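Local coordinates for natterin-like protein (Lethenteron camtschaticum, PDB 6IUL), which is probably a pore-forming cytotoxin of lamprey immunity, joining a jacalin-like lectin domain to an elongated aerolysin-type toxin module, at residues I171-Y176 / T261-A266; Y186-S191 / L250-T255. One frame throughout, in Å; residues are numbered along the deposited sequence.

Contact 1 of 2, residues I171-Y176 / T261-A266; sequences IKEMEY and TVTVVA
Tyr176 lies against Val264 in an antiparallel strand pair, on the face that also carries Val262 and Ala266. Tyr176 CB sits 3.7 Å from Val262 O. CG is anti to the carbonyl carbon (chi1 -59°), which carries the ring back along the neighbouring strand toward Val264. CD2 is the next atom to touch, near both Val262 O and Val264 CG2. Tyr176 CE2 then comes nearest to Val264, 3.8 Å from Val264 CG2. Both partners lie at the edge of the ring, near its plane. The hydroxyl end passes beyond the pair and packs on Phe188 of strand 184-200.

Backbone bonds hold the two strands in register. Met174 and Val264 bond in both directions, and Val264 N to Met174 O (2.8 Å) is almost straight at 178°. Tyr176 and Val262 form a second such pair. At the other end Ile171 and Lys172 both face Ala266, a classic beta bulge. Ala266 O takes a short bond from Ile171 N (2.6 Å) and a weak one from Lys172 N (3.3 Å). The pair belongs to the long, twisted beta structure of the aerolysin-like module.

On the other face, Glu173 and Glu175 run out fully extended as far as their carboxylates. Glu173 OE2 ends 3.6 Å from the methyl CG2 of Thr263, and Glu175 CG lies 3.5 Å from Thr261 CG2. These are contacts of carbon with carbon or oxygen, not hydrogen bonds. The extended chain of Lys172 carries its NZ to a salt bridge with Asp118 of the second subunit.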
ATOM      1  N   ILE A 171       1.609  -5.547  26.544  1.00 28.28           N
ATOM      2  CA  ILE A 171       0.474  -5.970  25.764  1.00 28.60           C
ATOM      3  C   ILE A 171      -0.609  -6.545  26.680  1.00 28.22           C
ATOM      4  O   ILE A 171      -1.817  -6.324  26.472  1.00 27.30           O
ATOM      5  CB  ILE A 171       0.901  -7.054  24.768  1.00 29.86           C
ATOM      6  CG1 ILE A 171       1.884  -6.468  23.773  1.00 30.59           C
ATOM      7  CG2 ILE A 171      -0.333  -7.658  24.044  1.00 30.24           C
ATOM      8  CD1 ILE A 171       2.617  -7.518  22.980  1.00 33.34           C
ATOM      9  N   LYS A 172      -0.212  -7.327  27.668  1.00 26.14           N
ATOM     10  CA  LYS A 172      -1.235  -8.029  28.473  1.00 26.41           C
ATOM     11  C   LYS A 172      -0.709  -8.375  29.842  1.00 24.87           C
ATOM     12  O   LYS A 172       0.496  -8.735  29.996  1.00 25.31           O
ATOM     13  CB  LYS A 172      -1.686  -9.305  27.756  1.00 25.62           C
ATOM     14  CG  LYS A 172      -2.698 -10.152  28.550  1.00 25.51           C
ATOM     15  CD  LYS A 172      -3.211 -11.346  27.753  1.00 26.33           C
ATOM     16  CE  LYS A 172      -4.234 -12.155  28.561  1.00 26.71           C
ATOM     17  NZ  LYS A 172      -4.775 -13.304  27.811  1.00 25.77           N
ATOM     18  N   GLU A 173      -1.595  -8.325  30.824  1.00 25.36           N
ATOM     19  CA  GLU A 173      -1.201  -8.744  32.186  1.00 29.33           C
ATOM     20  C   GLU A 173      -2.244  -9.647  32.764  1.00 29.78           C
ATOM     21  O   GLU A 173      -3.460  -9.327  32.752  1.00 32.98           O
ATOM     22  CB  GLU A 173      -1.004  -7.541  33.124  1.00 33.07           C
ATOM     23  CG  GLU A 173      -0.605  -7.918  34.548  1.00 36.40           C
ATOM     24  CD  GLU A 173      -0.157  -6.699  35.398  1.00 42.63           C
ATOM     25  OE1 GLU A 173       0.209  -5.646  34.832  1.00 50.61           O
ATOM     26  OE2 GLU A 173      -0.130  -6.774  36.645  1.00 43.58           O
ATOM     27  N   MET A 174      -1.781 -10.749  33.321  1.00 30.59           N
ATOM     28  CA  MET A 174      -2.679 -11.705  33.931  1.00 31.64           C
ATOM     29  C   MET A 174      -2.043 -12.219  35.229  1.00 33.05           C
ATOM     30  O   MET A 174      -0.820 -12.339  35.356  1.00 31.26           O
ATOM     31  CB  MET A 174      -2.956 -12.839  32.922  1.00 33.54           C
ATOM     32  CG  MET A 174      -3.969 -13.879  33.326  1.00 38.39           C
ATOM     33  SD  MET A 174      -5.423 -13.206  34.147  1.00 47.38           S
ATOM     34  CE  MET A 174      -6.152 -14.738  34.763  1.00 50.13           C
ATOM     35  N   GLU A 175      -2.872 -12.574  36.180  1.00 31.17           N
ATOM     36  CA  GLU A 175      -2.355 -13.049  37.470  1.00 34.26           C
ATOM     37  C   GLU A 175      -2.918 -14.453  37.785  1.00 32.09           C
ATOM     38  O   GLU A 175      -4.094 -14.745  37.539  1.00 31.45           O
ATOM     39  CB  GLU A 175      -2.742 -12.063  38.567  1.00 35.06           C
ATOM     40  CG  GLU A 175      -2.237 -12.414  39.963  1.00 37.68           C
ATOM     41  CD  GLU A 175      -2.763 -11.426  41.024  1.00 41.81           C
ATOM     42  OE1 GLU A 175      -2.140 -10.354  41.176  1.00 43.16           O
ATOM     43  OE2 GLU A 175      -3.804 -11.701  41.641  1.00 38.25           O
ATOM     44  N   TYR A 176      -2.049 -15.303  38.303  1.00 30.17           N
ATOM     45  CA  TYR A 176      -2.401 -16.680  38.647  1.00 31.11           C
ATOM     46  C   TYR A 176      -2.111 -16.863  40.120  1.00 30.61           C
ATOM     47  O   TYR A 176      -0.960 -16.704  40.548  1.00 37.54           O
ATOM     48  CB  TYR A 176      -1.560 -17.664  37.815  1.00 30.85           C
ATOM     49  CG  TYR A 176      -1.763 -17.490  36.340  1.00 31.91           C
ATOM     50  CD1 TYR A 176      -2.862 -18.066  35.697  1.00 31.52           C
ATOM     51  CD2 TYR A 176      -0.896 -16.726  35.584  1.00 32.42           C
ATOM     52  CE1 TYR A 176      -3.074 -17.906  34.332  1.00 30.13           C
ATOM     53  CE2 TYR A 176      -1.121 -16.529  34.224  1.00 30.65           C
ATOM     54  CZ  TYR A 176      -2.199 -17.106  33.605  1.00 29.94           C
ATOM     55  OH  TYR A 176      -2.402 -16.865  32.264  1.00 29.19           O
ATOM     56  N   THR A 261       1.652 -16.547  44.150  1.00 33.59           N
ATOM     57  CA  THR A 261       1.087 -15.819  43.059  1.00 35.67           C
ATOM     58  C   THR A 261       2.138 -15.649  41.957  1.00 35.41           C
ATOM     59  O   THR A 261       3.300 -15.357  42.234  1.00 29.44           O
ATOM     60  CB  THR A 261       0.619 -14.442  43.553  1.00 36.13           C
ATOM     61  OG1 THR A 261      -0.395 -14.609  44.557  1.00 37.83           O
ATOM     62  CG2 THR A 261       0.051 -13.556  42.400  1.00 36.62           C
ATOM     63  N   VAL A 262       1.722 -15.835  40.701  1.00 35.11           N
ATOM     64  CA  VAL A 262       2.604 -15.566  39.560  1.00 32.29           C
ATOM     65  C   VAL A 262       1.881 -14.539  38.687  1.00 34.64           C
ATOM     66  O   VAL A 262       0.712 -14.723  38.306  1.00 32.93           O
ATOM     67  CB  VAL A 262       2.932 -16.812  38.742  1.00 33.94           C
ATOM     68  CG1 VAL A 262       3.760 -16.447  37.518  1.00 34.82           C
ATOM     69  CG2 VAL A 262       3.696 -17.802  39.582  1.00 37.56           C
ATOM     70  N   THR A 263       2.560 -13.451  38.390  1.00 29.09           N
ATOM     71  CA  THR A 263       1.969 -12.387  37.586  1.00 30.90           C
ATOM     72  C   THR A 263       2.746 -12.407  36.276  1.00 29.39           C
ATOM     73  O   THR A 263       3.984 -12.406  36.249  1.00 28.21           O
ATOM     74  CB  THR A 263       2.064 -10.998  38.287  1.00 34.01           C
ATOM     75  OG1 THR A 263       1.452 -11.040  39.600  1.00 35.90           O
ATOM     76  CG2 THR A 263       1.307  -9.969  37.517  1.00 33.41           C
ATOM     77  N   VAL A 264       2.021 -12.470  35.176  1.00 28.13           N
ATOM     78  CA  VAL A 264       2.651 -12.583  33.841  1.00 27.07           C
ATOM     79  C   VAL A 264       2.333 -11.355  33.030  1.00 24.82           C
ATOM     80  O   VAL A 264       1.157 -10.949  32.887  1.00 25.89           O
ATOM     81  CB  VAL A 264       2.127 -13.795  33.095  1.00 27.56           C
ATOM     82  CG1 VAL A 264       2.739 -13.893  31.716  1.00 29.59           C
ATOM     83  CG2 VAL A 264       2.382 -15.050  33.906  1.00 29.94           C
ATOM     84  N   VAL A 265       3.383 -10.742  32.521  1.00 26.85           N
ATOM     85  CA  VAL A 265       3.224  -9.568  31.634  1.00 29.07           C
ATOM     86  C   VAL A 265       3.833  -9.885  30.284  1.00 27.58           C
ATOM     87  O   VAL A 265       4.991 -10.273  30.193  1.00 25.15           O
ATOM     88  CB  VAL A 265       3.900  -8.335  32.206  1.00 32.70           C
ATOM     89  CG1 VAL A 265       3.723  -7.165  31.266  1.00 34.75           C
ATOM     90  CG2 VAL A 265       3.321  -8.001  33.584  1.00 34.20           C
ATOM     91  N   ALA A 266       3.017  -9.744  29.243  1.00 28.70           N
ATOM     92  CA  ALA A 266       3.482  -9.876  27.874  1.00 31.65           C
ATOM     93  C   ALA A 266       3.847  -8.522  27.272  1.00 28.51           C
ATOM     94  O   ALA A 266       3.073  -7.554  27.372  1.00 30.77           O
ATOM     95  CB  ALA A 266       2.431 -10.576  26.999  1.00 29.55           C
TER

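Contact 2 of 2, residues Y186-S191 / L250-T255; sequences YTFESS and LTFPVT
Phe188 O is gripped by two donors of the opposite strand. Phe252 N reaches Phe188 O at 3.0 Å, in the carbonyl plane. The hydroxyl Thr251 OG1 also donates to Phe188 O at 3.0 Å, tilted 32° from that plane. This hydroxyl points opposite its own backbone N, and that turns it toward strand 186-191. Thr251 OG1 also lies 3.5 Å from Glu189 CG, and the two side chains run side by side on the face of Thr187 and Pro253.

The backbones form a regular antiparallel ladder. Tyr186 with Val254, Phe188 with Phe252 and Ser190 with Leu250 are hydrogen-bonded pairs. Val254 N to Tyr186 O is the shortest of these bonds, at 2.7 Å. Thr187 faces Pro253 in a non-hydrogen-bonded pair, where the proline's lack of an N-H costs the ladder no bond.

The two phenylalanines carry the apolar side. Phe252 has CG between its backbone N and carbonyl carbon (chi1 56°), and this brings the ring across to Phe188. Phe188 CB sits over one face of the Phe252 ring, 4.0 Å above the plane and toward its rim, in a CH-pi contact. The rings themselves meet obliquely, with planes at 33°. Phe188 CD2 and Phe252 CE1 come within 3.5 Å. Beside them Val254 CG2 packs on Phe188 CB at 3.8 Å.

This apolar face covers other strands of the elongated toxin module. Phe188 meets Val264 and Ala266 of strand 260-285, and it makes a cation-pi contact with Lys172 of strand 166-178. Leu250 and Phe252 rest on Ala309 of strand 290-313.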
ATOM      1  N   TYR A 186      -1.008 -23.658  34.385  1.00 31.37           N
ATOM      2  CA  TYR A 186      -2.008 -22.915  33.570  1.00 31.97           C
ATOM      3  C   TYR A 186      -1.430 -22.550  32.240  1.00 31.07           C
ATOM      4  O   TYR A 186      -0.250 -22.637  32.055  1.00 36.71           O
ATOM      5  CB  TYR A 186      -2.373 -21.570  34.236  1.00 33.05           C
ATOM      6  CG  TYR A 186      -2.968 -21.645  35.611  1.00 33.88           C
ATOM      7  CD1 TYR A 186      -2.160 -21.696  36.722  1.00 36.94           C
ATOM      8  CD2 TYR A 186      -4.342 -21.636  35.799  1.00 37.96           C
ATOM      9  CE1 TYR A 186      -2.701 -21.758  37.993  1.00 37.78           C
ATOM     10  CE2 TYR A 186      -4.891 -21.660  37.066  1.00 39.28           C
ATOM     11  CZ  TYR A 186      -4.066 -21.730  38.148  1.00 40.50           C
ATOM     12  OH  TYR A 186      -4.610 -21.745  39.418  1.00 51.10           O
ATOM     13  N   THR A 187      -2.239 -22.093  31.300  1.00 34.60           N
ATOM     14  CA  THR A 187      -1.724 -21.705  29.986  1.00 35.42           C
ATOM     15  C   THR A 187      -1.936 -20.218  29.732  1.00 32.68           C
ATOM     16  O   THR A 187      -3.049 -19.742  29.741  1.00 36.52           O
ATOM     17  CB  THR A 187      -2.437 -22.487  28.849  1.00 40.37           C
ATOM     18  OG1 THR A 187      -2.432 -23.903  29.135  1.00 45.96           O
ATOM     19  CG2 THR A 187      -1.731 -22.195  27.487  1.00 38.46           C
ATOM     20  N   PHE A 188      -0.871 -19.497  29.483  1.00 29.70           N
ATOM     21  CA  PHE A 188      -0.974 -18.101  29.091  1.00 28.16           C
ATOM     22  C   PHE A 188      -0.978 -17.983  27.561  1.00 29.33           C
ATOM     23  O   PHE A 188      -0.165 -18.617  26.872  1.00 29.15           O
ATOM     24  CB  PHE A 188       0.228 -17.349  29.637  1.00 28.72           C
ATOM     25  CG  PHE A 188       0.219 -15.877  29.349  1.00 29.39           C
ATOM     26  CD1 PHE A 188      -0.417 -14.998  30.194  1.00 29.77           C
ATOM     27  CD2 PHE A 188       0.881 -15.379  28.246  1.00 31.12           C
ATOM     28  CE1 PHE A 188      -0.406 -13.633  29.933  1.00 30.12           C
ATOM     29  CE2 PHE A 188       0.911 -14.021  27.972  1.00 28.97           C
ATOM     30  CZ  PHE A 188       0.263 -13.149  28.804  1.00 31.68           C
ATOM     31  N   GLU A 189      -1.878 -17.141  27.055  1.00 26.20           N
ATOM     32  CA  GLU A 189      -1.933 -16.783  25.658  1.00 27.85           C
ATOM     33  C   GLU A 189      -2.044 -15.274  25.494  1.00 26.44           C
ATOM     34  O   GLU A 189      -2.714 -14.624  26.282  1.00 25.26           O
ATOM     35  CB  GLU A 189      -3.166 -17.396  25.053  1.00 31.45           C
ATOM     36  CG  GLU A 189      -3.098 -18.866  24.790  1.00 34.00           C
ATOM     37  CD  GLU A 189      -4.406 -19.434  24.224  1.00 33.13           C
ATOM     38  OE1 GLU A 189      -5.402 -18.695  24.082  1.00 34.70           O
ATOM     39  OE2 GLU A 189      -4.445 -20.650  23.991  1.00 38.13           O
ATOM     40  N   SER A 190      -1.417 -14.721  24.444  1.00 26.90           N
ATOM     41  CA  SER A 190      -1.555 -13.313  24.130  1.00 25.85           C
ATOM     42  C   SER A 190      -1.350 -13.052  22.664  1.00 26.05           C
ATOM     43  O   SER A 190      -0.634 -13.795  22.005  1.00 27.68           O
ATOM     44  CB  SER A 190      -0.570 -12.488  24.952  1.00 28.10           C
ATOM     45  OG  SER A 190      -0.762 -11.104  24.687  1.00 27.29           O
ATOM     46  N   SER A 191      -1.954 -11.982  22.157  1.00 24.44           N
ATOM     47  CA  SER A 191      -1.758 -11.589  20.742  1.00 25.72           C
ATOM     48  C   SER A 191      -1.838 -10.074  20.577  1.00 25.33           C
ATOM     49  O   SER A 191      -2.475  -9.375  21.398  1.00 25.92           O
ATOM     50  CB  SER A 191      -2.807 -12.257  19.844  1.00 23.29           C
ATOM     51  OG  SER A 191      -4.146 -11.862  20.193  1.00 24.12           O
ATOM     52  N   LEU A 250       1.863 -15.268  21.391  1.00 28.76           N
ATOM     53  CA  LEU A 250       2.706 -15.909  22.377  1.00 31.74           C
ATOM     54  C   LEU A 250       1.863 -16.809  23.249  1.00 31.14           C
ATOM     55  O   LEU A 250       0.800 -16.395  23.711  1.00 32.35           O
ATOM     56  CB  LEU A 250       3.389 -14.831  23.234  1.00 32.46           C
ATOM     57  CG  LEU A 250       4.345 -15.313  24.321  1.00 34.98           C
ATOM     58  CD1 LEU A 250       5.516 -16.115  23.788  1.00 34.32           C
ATOM     59  CD2 LEU A 250       4.841 -14.112  25.103  1.00 37.99           C
ATOM     60  N   THR A 251       2.319 -18.038  23.469  1.00 29.97           N
ATOM     61  CA  THR A 251       1.647 -18.954  24.386  1.00 30.27           C
ATOM     62  C   THR A 251       2.683 -19.823  25.119  1.00 33.26           C
ATOM     63  O   THR A 251       3.674 -20.243  24.532  1.00 33.41           O
ATOM     64  CB  THR A 251       0.617 -19.820  23.682  1.00 31.55           C
ATOM     65  OG1 THR A 251      -0.084 -20.599  24.648  1.00 36.72           O
ATOM     66  CG2 THR A 251       1.248 -20.787  22.683  1.00 32.38           C
ATOM     67  N   PHE A 252       2.440 -20.092  26.397  1.00 32.35           N
ATOM     68  CA  PHE A 252       3.315 -20.952  27.185  1.00 36.25           C
ATOM     69  C   PHE A 252       2.615 -21.368  28.492  1.00 37.66           C
ATOM     70  O   PHE A 252       1.688 -20.707  28.935  1.00 36.27           O
ATOM     71  CB  PHE A 252       4.655 -20.251  27.512  1.00 35.84           C
ATOM     72  CG  PHE A 252       4.486 -18.928  28.208  1.00 40.11           C
ATOM     73  CD1 PHE A 252       4.337 -17.759  27.493  1.00 39.52           C
ATOM     74  CD2 PHE A 252       4.488 -18.856  29.604  1.00 41.83           C
ATOM     75  CE1 PHE A 252       4.175 -16.540  28.157  1.00 37.52           C
ATOM     76  CE2 PHE A 252       4.345 -17.654  30.259  1.00 36.87           C
ATOM     77  CZ  PHE A 252       4.183 -16.501  29.527  1.00 36.91           C
ATOM     78  N   PRO A 253       3.055 -22.479  29.081  1.00 37.41           N
ATOM     79  CA  PRO A 253       2.546 -22.881  30.374  1.00 36.71           C
ATOM     80  C   PRO A 253       3.125 -22.017  31.511  1.00 35.81           C
ATOM     81  O   PRO A 253       4.281 -21.614  31.478  1.00 33.18           O
ATOM     82  CB  PRO A 253       3.031 -24.334  30.494  1.00 38.31           C
ATOM     83  CG  PRO A 253       4.306 -24.357  29.684  1.00 41.90           C
ATOM     84  CD  PRO A 253       4.038 -23.438  28.529  1.00 39.28           C
ATOM     85  N   VAL A 254       2.318 -21.804  32.530  1.00 31.34           N
ATOM     86  CA  VAL A 254       2.713 -21.067  33.715  1.00 32.07           C
ATOM     87  C   VAL A 254       2.569 -21.983  34.925  1.00 30.88           C
ATOM     88  O   VAL A 254       1.494 -22.495  35.208  1.00 29.83           O
ATOM     89  CB  VAL A 254       1.785 -19.845  33.898  1.00 34.22           C
ATOM     90  CG1 VAL A 254       2.136 -19.075  35.152  1.00 39.05           C
ATOM     91  CG2 VAL A 254       1.853 -18.933  32.659  1.00 35.10           C
ATOM     92  N   THR A 255       3.660 -22.193  35.638  1.00 32.02           N
ATOM     93  CA  THR A 255       3.657 -23.052  36.814  1.00 32.47           C
ATOM     94  C   THR A 255       3.620 -22.192  38.064  1.00 31.41           C
ATOM     95  O   THR A 255       4.423 -21.293  38.212  1.00 32.66           O
ATOM     96  CB  THR A 255       4.898 -23.917  36.824  1.00 35.30           C
ATOM     97  OG1 THR A 255       4.871 -24.741  35.678  1.00 37.01           O
ATOM     98  CG2 THR A 255       4.906 -24.845  37.990  1.00 39.19           C
TER

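Overall arrangement
Contacts 1 and 2 pack against each other, with centres about 9 Å apart. Those centres lie about 46 and 44 Å from the centre of the chain, in the elongated aerolysin-like module. Contact 2 is nested inside contact 1 along the sequence: strand 166-178 is followed by 184-200, and strand 241-256 by 260-285. All four strands belong to one large mixed sheet, yet the two pairs face each other in a sandwich-like way. The rings of Tyr176 and Tyr186 meet, and Lys172 NZ probably bonds to Glu189 O. Both contacts also take part in the contact with the second subunit of the assembly, so this region combines it with internal apolar packing.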